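PDB 3ZTV: NAD nucleotidase from Haemophilus influenzae, which degrades NAD to adenosine and nicotinamide riboside, acting as both a pyrophosphatase and a 5'-nucleotidase with highest activity on AMP. Local coordinates for residues Leu158-Lys163 against Tyr177-Thr182; Asn255-Phe260 against Glu281-Ile286. All blocks are in the same frame, centred on the assembly; numbering follows the deposited sequence.

How the contacts relate
Contact 1 comes first along the chain and is complete before contact 2 begins. Their centres are about 23 Å apart, with nearest atoms about 12 Å from each other, so they do not touch. Both reach the same mixed six-stranded sheet. Contact 1 joins the end of strand 151-159 to the start of helix 179-191, which packs next to that sheet. Contact 2 sets strand 258-263 of this sheet against strand 284-295, which belongs to the seven-stranded sheet. Contact 1 lies beside the zinc site, the T160 side chain being about 5 Å from a bound zinc ion. Contact 2 bridges the two sheets of the metallophosphoesterase fold away from the annotated sites. Each also meets the second subunit.

Contact 1 of 2, residues Leu158-Lys163 against Tyr177-Thr182; sequences LDTVNK and YDEIAT
E179 reaches from the first turn of helix 179-191 to the backbone of V161. Its CG lies beside the backbone N (chi1 -60°) and the chain bends at chi2 (94°), which carries the carboxylate across to the loop after strand 151-159. V161 N donates to E179 OE2 at 2.9 Å, coming from above the carboxylate plane. Two waters donate to the same oxygen. One of them accepts from N162 N, at the start of helix 162-167. The aliphatic part of E179 is used too: its CG lies 3.5 Å from D159 O.

V161 CG2 sits against Y177 O at 3.2 Å, a tight fit. L158 points at the helix, with CD1 3.8 Å from T182 CG2 and CD2 3.8 Å from E179 O. At the helix start D178 is the N-cap, and its OD2 accepts from A181 N. D178 O accepts from both T182 N and T182 OG1, which reach it from opposite faces of its plane.

The side chain of T160 lies about 5 Å from a bound zinc ion, and K163 pairs with the zinc ligand D226. Three donors on a single oxygen would be expected to favour a charged E179 carboxylate. The V161 N bond ties the loop beside the metal site to the first turn of the helix.

Contact 2 of 2, residues Asn255-Phe260 against Glu281-Ile286; sequences NGEPVF and EGIASI
E257 is the first residue of 255-260 to meet the other segment. A bend at chi2 (-55°) curls its chain back, and the carboxylate folds over the end of I283. E257 OE2 is 3.0 Å from I283 CD1, a close approach of a carboxylate oxygen to a methyl. The same OE2 makes a long, weak ion pair with K132 of the second subunit.

P258 follows, its ring crossing the I283 side chain at about a right angle. P258 CG lies 3.7 Å from I283 CG2 and 3.6 Å from A284 O. A water links the two segments here: it accepts from A284 N and lies within hydrogen-bonding distance of P258 O.

F260 also points toward the other segment, and its ring helps it bury more area there than any other residue of 255-260. I286 CD1 stands 3.7 Å from the F260 ring centroid, only 3° off the normal, as a CH-pi contact. A284 O lies at the ring edge, near its plane, 3.4 Å from F260 CE2.

The two strand segments run at 55° to each other, with axes 7.4 Å apart at closest approach. They meet as layers of different sheets. With no direct hydrogen bond between the segments, side-chain packing on F260 and P258 holds the layers together here, and a water takes up the A284 N-H.

Contact 1 of 2, residues Leu158-Lys163 against Tyr177-Thr182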
# COMPACT_ATOMS: atom_id res chain seq x y z
N LEU A 158 -0.35 1.98 -16.06
CA LEU A 158 0.01 1.26 -14.83
C LEU A 158 1.04 0.17 -15.12
O LEU A 158 0.93 -0.53 -16.14
CB LEU A 158 -1.24 0.64 -14.19
CG LEU A 158 -1.22 0.36 -12.68
CD1 LEU A 158 -1.32 1.65 -11.88
CD2 LEU A 158 -2.38 -0.57 -12.30
N ASP A 159 1.99 -0.01 -14.20
CA ASP A 159 3.01 -1.06 -14.34
C ASP A 159 2.95 -2.05 -13.19
O ASP A 159 2.44 -1.76 -12.11
CB ASP A 159 4.40 -0.42 -14.35
CG ASP A 159 5.45 -1.21 -15.16
OD1 ASP A 159 5.23 -2.39 -15.53
OD2 ASP A 159 6.53 -0.62 -15.41
N THR A 160 3.45 -3.25 -13.45
CA THR A 160 3.68 -4.22 -12.40
C THR A 160 4.82 -3.73 -11.49
O THR A 160 5.83 -3.20 -11.96
CB THR A 160 3.97 -5.61 -13.00
OG1 THR A 160 4.00 -6.58 -11.94
CG2 THR A 160 5.27 -5.65 -13.84
N VAL A 161 4.65 -3.88 -10.18
CA VAL A 161 5.58 -3.29 -9.20
C VAL A 161 6.70 -4.24 -8.79
O VAL A 161 7.86 -4.03 -9.16
CB VAL A 161 4.84 -2.72 -7.97
CG1 VAL A 161 5.84 -2.27 -6.92
CG2 VAL A 161 3.94 -1.56 -8.39
N ASN A 162 6.38 -5.27 -8.01
CA ASN A 162 7.40 -6.17 -7.47
C ASN A 162 8.29 -6.78 -8.56
O ASN A 162 9.51 -6.83 -8.43
CB ASN A 162 6.78 -7.29 -6.63
CG ASN A 162 6.14 -6.77 -5.35
OD1 ASN A 162 6.45 -5.69 -4.87
ND2 ASN A 162 5.25 -7.58 -4.78
N LYS A 163 7.67 -7.24 -9.64
CA LYS A 163 8.42 -7.86 -10.73
C LYS A 163 9.45 -6.90 -11.33
O LYS A 163 10.58 -7.29 -11.65
CB LYS A 163 7.46 -8.38 -11.80
CG LYS A 163 8.17 -9.07 -12.96
CD LYS A 163 7.17 -9.63 -13.97
CE LYS A 163 6.40 -10.82 -13.41
NZ LYS A 163 5.62 -11.51 -14.49
N TYR A 177 4.48 2.61 -6.85
CA TYR A 177 3.32 2.60 -5.96
C TYR A 177 2.38 1.44 -6.27
O TYR A 177 2.26 0.99 -7.42
CB TYR A 177 2.62 3.96 -6.01
CG TYR A 177 3.54 5.03 -5.46
CD1 TYR A 177 3.60 5.28 -4.09
CD2 TYR A 177 4.42 5.72 -6.29
CE1 TYR A 177 4.48 6.22 -3.57
CE2 TYR A 177 5.30 6.66 -5.78
CZ TYR A 177 5.33 6.90 -4.42
OH TYR A 177 6.23 7.83 -3.92
N ASP A 178 1.71 0.95 -5.22
CA ASP A 178 0.79 -0.18 -5.32
C ASP A 178 -0.19 -0.06 -6.48
O ASP A 178 -0.80 0.99 -6.68
CB ASP A 178 0.02 -0.33 -4.01
CG ASP A 178 -0.89 -1.52 -4.02
OD1 ASP A 178 -0.39 -2.66 -3.99
OD2 ASP A 178 -2.12 -1.32 -4.05
N GLU A 179 -0.33 -1.15 -7.23
CA GLU A 179 -1.21 -1.18 -8.40
C GLU A 179 -2.67 -0.89 -8.06
O GLU A 179 -3.29 -0.04 -8.70
CB GLU A 179 -1.12 -2.55 -9.11
CG GLU A 179 0.28 -2.94 -9.65
CD GLU A 179 1.09 -3.81 -8.68
OE1 GLU A 179 0.86 -3.73 -7.44
OE2 GLU A 179 1.97 -4.58 -9.17
N ILE A 180 -3.24 -1.61 -7.09
CA ILE A 180 -4.64 -1.42 -6.71
C ILE A 180 -4.89 -0.01 -6.17
O ILE A 180 -5.82 0.67 -6.60
CB ILE A 180 -5.10 -2.49 -5.69
CG1 ILE A 180 -5.15 -3.86 -6.38
CG2 ILE A 180 -6.45 -2.11 -5.06
CD1 ILE A 180 -5.38 -5.02 -5.44
N ALA A 181 -4.07 0.44 -5.22
CA ALA A 181 -4.27 1.77 -4.67
C ALA A 181 -4.17 2.85 -5.74
O ALA A 181 -4.98 3.76 -5.81
CB ALA A 181 -3.31 2.06 -3.53
N THR A 182 -3.16 2.75 -6.59
CA THR A 182 -3.00 3.77 -7.62
C THR A 182 -4.20 3.80 -8.56
O THR A 182 -4.69 4.87 -8.91
CB THR A 182 -1.68 3.59 -8.43
OG1 THR A 182 -0.56 3.68 -7.54
CG2 THR A 182 -1.59 4.64 -9.54
O HOH W 1 1.03 -6.92 -10.51
O HOH W 2 3.55 -6.13 -7.60

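Contact 2 of 2, residues Asn255-Phe260 against Glu281-Ile286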
# COMPACT_ATOMS: atom_id res chain seq x y z
N ASN A 255 -19.23 -1.64 -7.01
CA ASN A 255 -20.42 -0.83 -7.24
C ASN A 255 -21.46 -1.53 -8.12
O ASN A 255 -22.58 -1.03 -8.27
CB ASN A 255 -20.05 0.53 -7.83
CG ASN A 255 -19.45 1.45 -6.78
OD1 ASN A 255 -19.46 1.13 -5.60
ND2 ASN A 255 -18.93 2.60 -7.21
N GLY A 256 -21.09 -2.67 -8.70
CA GLY A 256 -22.00 -3.44 -9.52
C GLY A 256 -21.90 -3.14 -11.00
O GLY A 256 -22.65 -3.71 -11.79
N GLU A 257 -20.97 -2.27 -11.41
CA GLU A 257 -20.81 -1.91 -12.82
C GLU A 257 -19.91 -2.92 -13.56
O GLU A 257 -19.03 -3.51 -12.95
CB GLU A 257 -20.26 -0.49 -12.95
CG GLU A 257 -21.06 0.55 -12.15
CD GLU A 257 -22.54 0.56 -12.47
OE1 GLU A 257 -23.16 -0.52 -12.55
OE2 GLU A 257 -23.09 1.67 -12.62
N PRO A 258 -20.16 -3.13 -14.85
CA PRO A 258 -19.31 -4.07 -15.61
C PRO A 258 -17.90 -3.53 -15.82
O PRO A 258 -17.71 -2.33 -15.97
CB PRO A 258 -20.04 -4.23 -16.95
CG PRO A 258 -20.92 -3.03 -17.07
CD PRO A 258 -21.25 -2.56 -15.67
N VAL A 259 -16.93 -4.44 -15.81
CA VAL A 259 -15.54 -4.13 -16.14
C VAL A 259 -15.06 -5.21 -17.12
O VAL A 259 -15.27 -6.40 -16.87
CB VAL A 259 -14.62 -4.17 -14.90
CG1 VAL A 259 -13.20 -3.70 -15.26
CG2 VAL A 259 -15.19 -3.34 -13.73
N PHE A 260 -14.40 -4.79 -18.19
CA PHE A 260 -13.88 -5.73 -19.19
C PHE A 260 -12.35 -5.76 -19.13
O PHE A 260 -11.72 -4.72 -18.96
CB PHE A 260 -14.39 -5.35 -20.57
CG PHE A 260 -15.89 -5.40 -20.66
CD1 PHE A 260 -16.53 -6.60 -20.89
CD2 PHE A 260 -16.66 -4.27 -20.44
CE1 PHE A 260 -17.92 -6.68 -20.93
CE2 PHE A 260 -18.06 -4.34 -20.48
CZ PHE A 260 -18.68 -5.54 -20.73
N GLU A 281 -24.21 7.50 -18.71
CA GLU A 281 -23.67 7.38 -17.36
C GLU A 281 -22.31 6.69 -17.32
O GLU A 281 -21.73 6.51 -16.24
CB GLU A 281 -24.67 6.66 -16.45
CG GLU A 281 -26.03 7.35 -16.29
CD GLU A 281 -26.96 7.14 -17.48
OE1 GLU A 281 -26.79 6.15 -18.23
OE2 GLU A 281 -27.89 7.96 -17.65
N GLY A 282 -21.80 6.28 -18.48
CA GLY A 282 -20.46 5.73 -18.56
C GLY A 282 -20.37 4.23 -18.30
O GLY A 282 -19.31 3.73 -17.93
N ILE A 283 -21.48 3.52 -18.51
CA ILE A 283 -21.47 2.06 -18.39
C ILE A 283 -21.10 1.43 -19.74
O ILE A 283 -21.70 1.77 -20.76
CB ILE A 283 -22.84 1.53 -17.93
CG1 ILE A 283 -23.23 2.14 -16.58
CG2 ILE A 283 -22.84 0.00 -17.89
CD1 ILE A 283 -22.26 1.82 -15.46
N ALA A 284 -20.10 0.56 -19.76
CA ALA A 284 -19.61 -0.05 -20.99
C ALA A 284 -20.37 -1.32 -21.37
O ALA A 284 -20.69 -2.13 -20.52
CB ALA A 284 -18.11 -0.36 -20.87
N SER A 285 -20.62 -1.47 -22.67
CA SER A 285 -21.14 -2.70 -23.25
C SER A 285 -20.34 -3.02 -24.51
O SER A 285 -19.79 -2.12 -25.15
CB SER A 285 -22.62 -2.57 -23.60
OG SER A 285 -22.84 -1.45 -24.43
N ILE A 286 -20.29 -4.30 -24.86
CA ILE A 286 -19.48 -4.78 -25.98
C ILE A 286 -20.28 -4.89 -27.27
O ILE A 286 -21.35 -5.51 -27.30
CB ILE A 286 -18.84 -6.14 -25.64
CG1 ILE A 286 -18.01 -6.04 -24.36
CG2 ILE A 286 -18.01 -6.66 -26.82
CD1 ILE A 286 -17.03 -4.88 -24.34
O HOH W 3 -18.84 -0.02 -17.22